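CPXV203 protein (Cowpox virus, PDB 4HKJ) probably binds assembled MHC class I molecules inside the infected cell and keeps them from reaching the surface, helping the virus evade cytotoxic T cells. Local coordinates at residues T75-T80 with Q175-Y180; H81-F86 with L167-K172. One frame throughout, in Å; residues are numbered along the deposited sequence.

Overall arrangement
Following the chain from the N terminus, the first strand of this region is 71-77, which enters interaction 1 at Thr75. A short turn through Gly78 to Thr80 reverses the chain into strand 81-88, where interaction 2 begins. Some eighty residues later the chain returns: residues 167-172 close the inner loop on strand 81-88, and the helix that follows, 174-179, closes the outer one on strand 71-77. Interaction 2 is therefore nested inside interaction 1. Their centres lie about 6 Å apart, and Thr75 N probably hydrogen-bonds to Tyr83 O between them. Together they lay the loop and helix near the C-terminal end over two adjacent strands of the five-stranded antiparallel sheet.

Interaction 1: residues T75-T80 with Q175-Y180; sequences THFGVT and QTRDKY
Phe77 sets the edge of its ring against the flank of helix 174-179, so that its edge, rather than a face, meets the helix. Near the plane of the ring, CE2 of Phe77 lies 3.5 Å from Arg177 CA, while CZ of Phe77 reaches Thr176 O at 3.6 Å. The third neighbour at this edge is Tyr180, with Phe77 CE1 3.7 Å from Tyr180 CD1. The two aromatic planes are nearly perpendicular, at 87°, but the approach is oblique, with centroids 5.7 Å apart. CG of Phe77 is set anti to its carbonyl carbon (chi1 -68°), which carries the ring out from the strand to the helix.

Thr75, two residues back on the strand, turns OG1 over the rim of one Phe77 face and makes a weak hydrogen bond to Tyr180 O (3.1 Å), just past the helix. Its methyl CG2 faces Arg177 O. The Arg177 chain bends away to a salt bridge with Asp165.

The axes of residues 75-77 and 175-179 pass 8.9 Å apart at closest. In the sheet, strand 71-77 runs between strands 81-88 and 182-183, and a chain of another protein packs on Phe77 and Tyr180.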
ATOM      1  N   THR D  75      15.129  -2.842  11.542  1.00 60.52           N
ATOM      2  CA  THR D  75      15.504  -1.436  11.460  1.00 60.08           C
ATOM      3  C   THR D  75      14.427  -0.583  12.119  1.00 62.21           C
ATOM      4  O   THR D  75      13.351  -1.080  12.449  1.00 68.47           O
ATOM      5  CB  THR D  75      15.702  -0.975  10.008  1.00 55.24           C
ATOM      6  OG1 THR D  75      16.145   0.387   9.992  1.00 53.96           O
ATOM      7  CG2 THR D  75      14.400  -1.085   9.231  1.00 51.28           C
ATOM      8  N   HIS D  76      14.716   0.699  12.307  1.00 55.72           N
ATOM      9  CA  HIS D  76      13.771   1.594  12.962  1.00 60.94           C
ATOM     10  C   HIS D  76      13.749   2.974  12.317  1.00 68.25           C
ATOM     11  O   HIS D  76      14.788   3.500  11.917  1.00 78.67           O
ATOM     12  CB  HIS D  76      14.098   1.719  14.450  1.00 65.86           C
ATOM     13  CG  HIS D  76      13.147   2.594  15.207  1.00 77.85           C
ATOM     14  ND1 HIS D  76      11.955   2.129  15.721  1.00 79.88           N
ATOM     15  CD2 HIS D  76      13.211   3.906  15.535  1.00 81.57           C
ATOM     16  CE1 HIS D  76      11.327   3.116  16.333  1.00 80.32           C
ATOM     17  NE2 HIS D  76      12.067   4.206  16.235  1.00 81.47           N
ATOM     18  N   PHE D  77      12.557   3.554  12.221  1.00 62.31           N
ATOM     19  CA  PHE D  77      12.396   4.898  11.679  1.00 59.94           C
ATOM     20  C   PHE D  77      11.447   5.714  12.547  1.00 54.01           C
ATOM     21  O   PHE D  77      10.402   5.221  12.973  1.00 68.53           O
ATOM     22  CB  PHE D  77      11.868   4.838  10.245  1.00 57.87           C
ATOM     23  CG  PHE D  77      12.852   4.275   9.260  1.00 70.49           C
ATOM     24  CD1 PHE D  77      14.120   4.817   9.140  1.00 71.57           C
ATOM     25  CD2 PHE D  77      12.510   3.200   8.459  1.00 77.70           C
ATOM     26  CE1 PHE D  77      15.028   4.298   8.236  1.00 69.92           C
ATOM     27  CE2 PHE D  77      13.412   2.677   7.554  1.00 79.43           C
ATOM     28  CZ  PHE D  77      14.673   3.227   7.442  1.00 73.80           C
ATOM     29  N   GLY D  78      11.815   6.964  12.805  1.00 74.52           N
ATOM     30  CA  GLY D  78      11.000   7.840  13.624  1.00 77.52           C
ATOM     31  C   GLY D  78      10.888   7.352  15.054  1.00 71.83           C
ATOM     32  O   GLY D  78      11.872   6.909  15.645  1.00 65.72           O
ATOM     33  N   VAL D  79       9.681   7.422  15.606  1.00 66.81           N
ATOM     34  CA  VAL D  79       9.454   7.037  16.993  1.00 66.95           C
ATOM     35  C   VAL D  79       8.342   5.999  17.139  1.00 64.21           C
ATOM     36  O   VAL D  79       8.004   5.600  18.253  1.00 65.63           O
ATOM     37  CB  VAL D  79       9.109   8.259  17.866  1.00 75.09           C
ATOM     38  CG1 VAL D  79      10.297   9.202  17.957  1.00 78.20           C
ATOM     39  CG2 VAL D  79       7.892   8.981  17.309  1.00 74.80           C
ATOM     40  N   THR D  80       7.777   5.562  16.018  1.00 63.94           N
ATOM     41  CA  THR D  80       6.661   4.617  16.051  1.00 72.41           C
ATOM     42  C   THR D  80       6.887   3.371  15.194  1.00 69.92           C
ATOM     43  O   THR D  80       6.447   2.277  15.549  1.00 70.67           O
ATOM     44  CB  THR D  80       5.339   5.285  15.616  1.00 74.64           C
ATOM     45  OG1 THR D  80       5.519   5.927  14.347  1.00 69.89           O
ATOM     46  CG2 THR D  80       4.895   6.315  16.642  1.00 79.00           C
ATOM     47  N   GLN D 175      13.731   1.428  -0.682  1.00 64.79           N
ATOM     48  CA  GLN D 175      15.186   1.442  -0.787  1.00 72.71           C
ATOM     49  C   GLN D 175      15.820   2.019   0.472  1.00 67.17           C
ATOM     50  O   GLN D 175      16.824   1.502   0.963  1.00 69.58           O
ATOM     51  CB  GLN D 175      15.641   2.241  -2.012  1.00 91.59           C
ATOM     52  CG  GLN D 175      15.313   1.598  -3.351  1.00106.39           C
ATOM     53  CD  GLN D 175      13.891   1.870  -3.802  1.00114.92           C
ATOM     54  OE1 GLN D 175      13.224   2.770  -3.290  1.00114.72           O
ATOM     55  NE2 GLN D 175      13.419   1.091  -4.769  1.00116.07           N
ATOM     56  N   THR D 176      15.230   3.090   0.993  1.00 61.69           N
ATOM     57  CA  THR D 176      15.736   3.725   2.205  1.00 66.03           C
ATOM     58  C   THR D 176      15.555   2.807   3.408  1.00 67.57           C
ATOM     59  O   THR D 176      16.393   2.774   4.309  1.00 69.71           O
ATOM     60  CB  THR D 176      15.045   5.075   2.475  1.00 66.33           C
ATOM     61  OG1 THR D 176      15.154   5.911   1.316  1.00 64.45           O
ATOM     62  CG2 THR D 176      15.685   5.781   3.662  1.00 64.98           C
ATOM     63  N   ARG D 177      14.457   2.057   3.413  1.00 60.96           N
ATOM     64  CA  ARG D 177      14.188   1.098   4.477  1.00 53.82           C
ATOM     65  C   ARG D 177      15.266   0.025   4.549  1.00 64.74           C
ATOM     66  O   ARG D 177      15.771  -0.293   5.626  1.00 71.93           O
ATOM     67  CB  ARG D 177      12.822   0.437   4.274  1.00 57.64           C
ATOM     68  CG  ARG D 177      12.678  -0.886   5.008  1.00 58.91           C
ATOM     69  CD  ARG D 177      11.279  -1.461   4.890  1.00 63.73           C
ATOM     70  NE  ARG D 177      10.878  -1.694   3.506  1.00 62.22           N
ATOM     71  CZ  ARG D 177      11.243  -2.753   2.790  1.00 62.44           C
ATOM     72  NH1 ARG D 177      12.032  -3.676   3.318  1.00 72.45           N
ATOM     73  NH2 ARG D 177      10.824  -2.885   1.539  1.00 45.59           N
ATOM     74  N   ASP D 178      15.619  -0.527   3.392  1.00 59.08           N
ATOM     75  CA  ASP D 178      16.586  -1.615   3.321  1.00 65.48           C
ATOM     76  C   ASP D 178      18.018  -1.145   3.552  1.00 70.08           C
ATOM     77  O   ASP D 178      18.906  -1.953   3.823  1.00 80.09           O
ATOM     78  CB  ASP D 178      16.481  -2.337   1.976  1.00 74.12           C
ATOM     79  CG  ASP D 178      15.235  -3.192   1.868  1.00 82.86           C
ATOM     80  OD1 ASP D 178      15.285  -4.372   2.275  1.00 96.61           O
ATOM     81  OD2 ASP D 178      14.203  -2.688   1.376  1.00 78.78           O
ATOM     82  N   LYS D 179      18.242   0.161   3.445  1.00 63.03           N
ATOM     83  CA  LYS D 179      19.578   0.718   3.627  1.00 59.54           C
ATOM     84  C   LYS D 179      20.010   0.653   5.091  1.00 66.23           C
ATOM     85  O   LYS D 179      21.171   0.382   5.391  1.00 68.32           O
ATOM     86  CB  LYS D 179      19.637   2.161   3.119  1.00 50.15           C
ATOM     87  CG  LYS D 179      21.045   2.733   3.042  1.00 68.47           C
ATOM     88  CD  LYS D 179      21.036   4.214   2.678  1.00 85.13           C
ATOM     89  CE  LYS D 179      20.492   4.455   1.278  1.00 87.70           C
ATOM     90  NZ  LYS D 179      20.484   5.903   0.931  1.00 82.86           N
ATOM     91  N   TYR D 180      19.064   0.888   5.995  1.00 64.66           N
ATOM     92  CA  TYR D 180      19.362   0.944   7.425  1.00 60.67           C
ATOM     93  C   TYR D 180      19.103  -0.372   8.154  1.00 60.87           C
ATOM     94  O   TYR D 180      19.100  -0.414   9.384  1.00 65.99           O
ATOM     95  CB  TYR D 180      18.560   2.062   8.093  1.00 59.11           C
ATOM     96  CG  TYR D 180      18.931   3.448   7.625  1.00 64.99           C
ATOM     97  CD1 TYR D 180      18.297   4.028   6.535  1.00 64.14           C
ATOM     98  CD2 TYR D 180      19.914   4.181   8.276  1.00 70.21           C
ATOM     99  CE1 TYR D 180      18.633   5.297   6.106  1.00 61.89           C
ATOM    100  CE2 TYR D 180      20.257   5.451   7.854  1.00 75.74           C
ATOM    101  CZ  TYR D 180      19.613   6.004   6.768  1.00 73.12           C
ATOM    102  OH  TYR D 180      19.950   7.268   6.343  1.00 75.44           O
TER

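Interaction 2: residues H81-F86 with L167-K172; sequences HSYIEF and LTCGAK
The His81 imidazole lies with one face against the backbone of Cys169 and Gly170. Gly170 N sits 3.8 Å above the ring plane, over its centre, and Gly170 CA makes a CH-pi contact on the same face, 3.9 Å from the His81 ring centroid and 28° off the normal. The carbonyl carbon of Cys169 shares this face, so the imidazole covers the peptide joining the two residues. Strand 15-25 supplies Gln24 as a further neighbour of His81, and an acidic side chain of the other protein's chain also packs on it. The second flat group, the Tyr83 ring, meets Cys169 CB only obliquely; Arg177 of helix 174-179 forms a cation-pi pair with this ring.

Between these two rings comes Cys169. Its sulfur is anti to the backbone N (chi1 -154°), a rotation that brings SG down onto the strand, 3.7 Å from Tyr83 CB and 3.9 Å from Ser82 O. The same residue reaches His81 through its carbonyl, with Cys169 O 3.3 Å from His81 CB. Contact across the interface is thus mainly van der Waals. The chain takes a left-handed conformation at Cys169, and phi remains positive at Gly170; with no side chain there, the glycine backbone can lie directly on the imidazole.

The lasting bond is covalent: Cys169 SG forms a disulfide with Cys22 on strand 15-25, next to strand 81-88 in the sheet. Leu167 also touches Cys22, while Ala171 reaches over to Phe77 on strand 71-77. The loop leading from helix 153-158 to helix 174-179 is in this way laid over the antiparallel sheet across three adjacent strands, 15-25, 81-88 and 71-77, with strand 81-88 in the middle.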
ATOM      1  N   HIS D  81       7.573   3.537  14.068  1.00 72.73           N
ATOM      2  CA  HIS D  81       7.729   2.448  13.107  1.00 67.01           C
ATOM      3  C   HIS D  81       8.879   1.498  13.440  1.00 65.85           C
ATOM      4  O   HIS D  81       9.997   1.930  13.728  1.00 67.36           O
ATOM      5  CB  HIS D  81       7.907   3.007  11.693  1.00 61.86           C
ATOM      6  CG  HIS D  81       6.798   3.909  11.254  1.00 65.35           C
ATOM      7  ND1 HIS D  81       5.576   3.436  10.828  1.00 66.03           N
ATOM      8  CD2 HIS D  81       6.727   5.260  11.171  1.00 66.39           C
ATOM      9  CE1 HIS D  81       4.800   4.454  10.503  1.00 71.55           C
ATOM     10  NE2 HIS D  81       5.474   5.572  10.702  1.00 70.55           N
ATOM     11  N   SER D  82       8.590   0.200  13.390  1.00 59.34           N
ATOM     12  CA  SER D  82       9.600  -0.835  13.577  1.00 54.63           C
ATOM     13  C   SER D  82       9.418  -1.928  12.527  1.00 55.51           C
ATOM     14  O   SER D  82       8.354  -2.539  12.438  1.00 60.95           O
ATOM     15  CB  SER D  82       9.509  -1.431  14.981  1.00 59.81           C
ATOM     16  OG  SER D  82       9.693  -0.434  15.968  1.00 76.38           O
ATOM     17  N   TYR D  83      10.460  -2.169  11.736  1.00 56.91           N
ATOM     18  CA  TYR D  83      10.378  -3.110  10.622  1.00 51.80           C
ATOM     19  C   TYR D  83      11.239  -4.353  10.842  1.00 58.41           C
ATOM     20  O   TYR D  83      12.356  -4.265  11.351  1.00 69.77           O
ATOM     21  CB  TYR D  83      10.776  -2.413   9.317  1.00 50.35           C
ATOM     22  CG  TYR D  83      10.820  -3.326   8.113  1.00 56.46           C
ATOM     23  CD1 TYR D  83       9.654  -3.727   7.478  1.00 58.06           C
ATOM     24  CD2 TYR D  83      12.029  -3.778   7.605  1.00 52.34           C
ATOM     25  CE1 TYR D  83       9.690  -4.560   6.376  1.00 48.48           C
ATOM     26  CE2 TYR D  83      12.076  -4.612   6.504  1.00 51.39           C
ATOM     27  CZ  TYR D  83      10.903  -5.000   5.894  1.00 48.17           C
ATOM     28  OH  TYR D  83      10.949  -5.829   4.797  1.00 50.48           O
ATOM     29  N   ILE D  84      10.708  -5.510  10.454  1.00 52.63           N
ATOM     30  CA  ILE D  84      11.424  -6.777  10.585  1.00 55.62           C
ATOM     31  C   ILE D  84      11.402  -7.539   9.263  1.00 60.92           C
ATOM     32  O   ILE D  84      10.367  -7.618   8.603  1.00 69.10           O
ATOM     33  CB  ILE D  84      10.805  -7.666  11.684  1.00 50.74           C
ATOM     34  CG1 ILE D  84      10.699  -6.895  13.003  1.00 55.52           C
ATOM     35  CG2 ILE D  84      11.622  -8.935  11.874  1.00 43.87           C
ATOM     36  CD1 ILE D  84      10.116  -7.705  14.141  1.00 46.51           C
ATOM     37  N   GLU D  85      12.546  -8.099   8.877  1.00 60.82           N
ATOM     38  CA  GLU D  85      12.642  -8.837   7.621  1.00 59.07           C
ATOM     39  C   GLU D  85      13.187 -10.249   7.815  1.00 61.75           C
ATOM     40  O   GLU D  85      14.356 -10.432   8.154  1.00 69.68           O
ATOM     41  CB  GLU D  85      13.517  -8.082   6.618  1.00 64.49           C
ATOM     42  CG  GLU D  85      13.620  -8.755   5.258  1.00 80.49           C
ATOM     43  CD  GLU D  85      14.625  -8.077   4.349  1.00 94.44           C
ATOM     44  OE1 GLU D  85      15.825  -8.057   4.697  1.00 99.56           O
ATOM     45  OE2 GLU D  85      14.217  -7.558   3.289  1.00 94.50           O
ATOM     46  N   PHE D  86      12.333 -11.242   7.594  1.00 55.60           N
ATOM     47  CA  PHE D  86      12.746 -12.638   7.650  1.00 58.21           C
ATOM     48  C   PHE D  86      13.152 -13.104   6.254  1.00 61.79           C
ATOM     49  O   PHE D  86      12.401 -12.928   5.294  1.00 66.16           O
ATOM     50  CB  PHE D  86      11.618 -13.508   8.202  1.00 58.79           C
ATOM     51  CG  PHE D  86      11.164 -13.110   9.580  1.00 60.67           C
ATOM     52  CD1 PHE D  86      11.824 -13.580  10.704  1.00 59.97           C
ATOM     53  CD2 PHE D  86      10.078 -12.268   9.750  1.00 52.87           C
ATOM     54  CE1 PHE D  86      11.409 -13.216  11.973  1.00 59.56           C
ATOM     55  CE2 PHE D  86       9.657 -11.901  11.017  1.00 48.96           C
ATOM     56  CZ  PHE D  86      10.324 -12.377  12.128  1.00 59.91           C
ATOM     57  N   LEU D 167       5.558  -1.304   1.853  1.00 59.87           N
ATOM     58  CA  LEU D 167       5.814  -1.172   3.284  1.00 51.57           C
ATOM     59  C   LEU D 167       7.033  -0.295   3.554  1.00 54.74           C
ATOM     60  O   LEU D 167       8.077  -0.786   3.986  1.00 62.80           O
ATOM     61  CB  LEU D 167       6.003  -2.547   3.930  1.00 50.69           C
ATOM     62  CG  LEU D 167       4.801  -3.160   4.655  1.00 53.59           C
ATOM     63  CD1 LEU D 167       3.651  -3.432   3.696  1.00 64.43           C
ATOM     64  CD2 LEU D 167       5.208  -4.432   5.385  1.00 45.32           C
ATOM     65  N   THR D 168       6.890   1.003   3.297  1.00 50.27           N
ATOM     66  CA  THR D 168       7.961   1.964   3.533  1.00 51.66           C
ATOM     67  C   THR D 168       8.345   1.979   5.009  1.00 54.19           C
ATOM     68  O   THR D 168       9.520   2.103   5.354  1.00 61.05           O
ATOM     69  CB  THR D 168       7.542   3.380   3.103  1.00 62.74           C
ATOM     70  OG1 THR D 168       6.399   3.799   3.860  1.00 68.92           O
ATOM     71  CG2 THR D 168       7.198   3.405   1.623  1.00 60.32           C
ATOM     72  N   CYS D 169       7.336   1.853   5.867  1.00 58.41           N
ATOM     73  CA  CYS D 169       7.523   1.723   7.311  1.00 65.95           C
ATOM     74  C   CYS D 169       8.314   2.875   7.931  1.00 61.61           C
ATOM     75  O   CYS D 169       9.247   2.653   8.704  1.00 60.27           O
ATOM     76  CB  CYS D 169       8.175   0.381   7.653  1.00 39.99           C
ATOM     77  SG  CYS D 169       7.788  -0.223   9.311  1.00125.47           S
ATOM     78  N   GLY D 170       7.941   4.102   7.585  1.00 51.44           N
ATOM     79  CA  GLY D 170       8.550   5.281   8.175  1.00 55.54           C
ATOM     80  C   GLY D 170       9.620   5.929   7.315  1.00 57.37           C
ATOM     81  O   GLY D 170      10.146   6.986   7.661  1.00 51.46           O
ATOM     82  N   ALA D 171       9.947   5.292   6.196  1.00 47.86           N
ATOM     83  CA  ALA D 171      10.942   5.832   5.279  1.00 53.07           C
ATOM     84  C   ALA D 171      10.273   6.380   4.023  1.00 71.34           C
ATOM     85  O   ALA D 171       9.087   6.147   3.793  1.00 78.59           O
ATOM     86  CB  ALA D 171      11.967   4.771   4.918  1.00 45.27           C
ATOM     87  N   LYS D 172      11.036   7.108   3.215  1.00 71.72           N
ATOM     88  CA  LYS D 172      10.500   7.721   2.001  1.00 71.23           C
ATOM     89  C   LYS D 172      10.169   6.670   0.943  1.00 59.51           C
ATOM     90  O   LYS D 172       9.215   6.824   0.181  1.00 57.13           O
ATOM     91  CB  LYS D 172      11.487   8.748   1.442  1.00 52.92           C
ATOM     92  CG  LYS D 172      10.948   9.552   0.267  1.00105.80           C
ATOM     93  CD  LYS D 172      11.971  10.558  -0.235  1.00107.78           C
ATOM     94  CE  LYS D 172      13.187   9.858  -0.819  1.00115.86           C
ATOM     95  NZ  LYS D 172      12.846   9.092  -2.049  1.00120.10           N
TER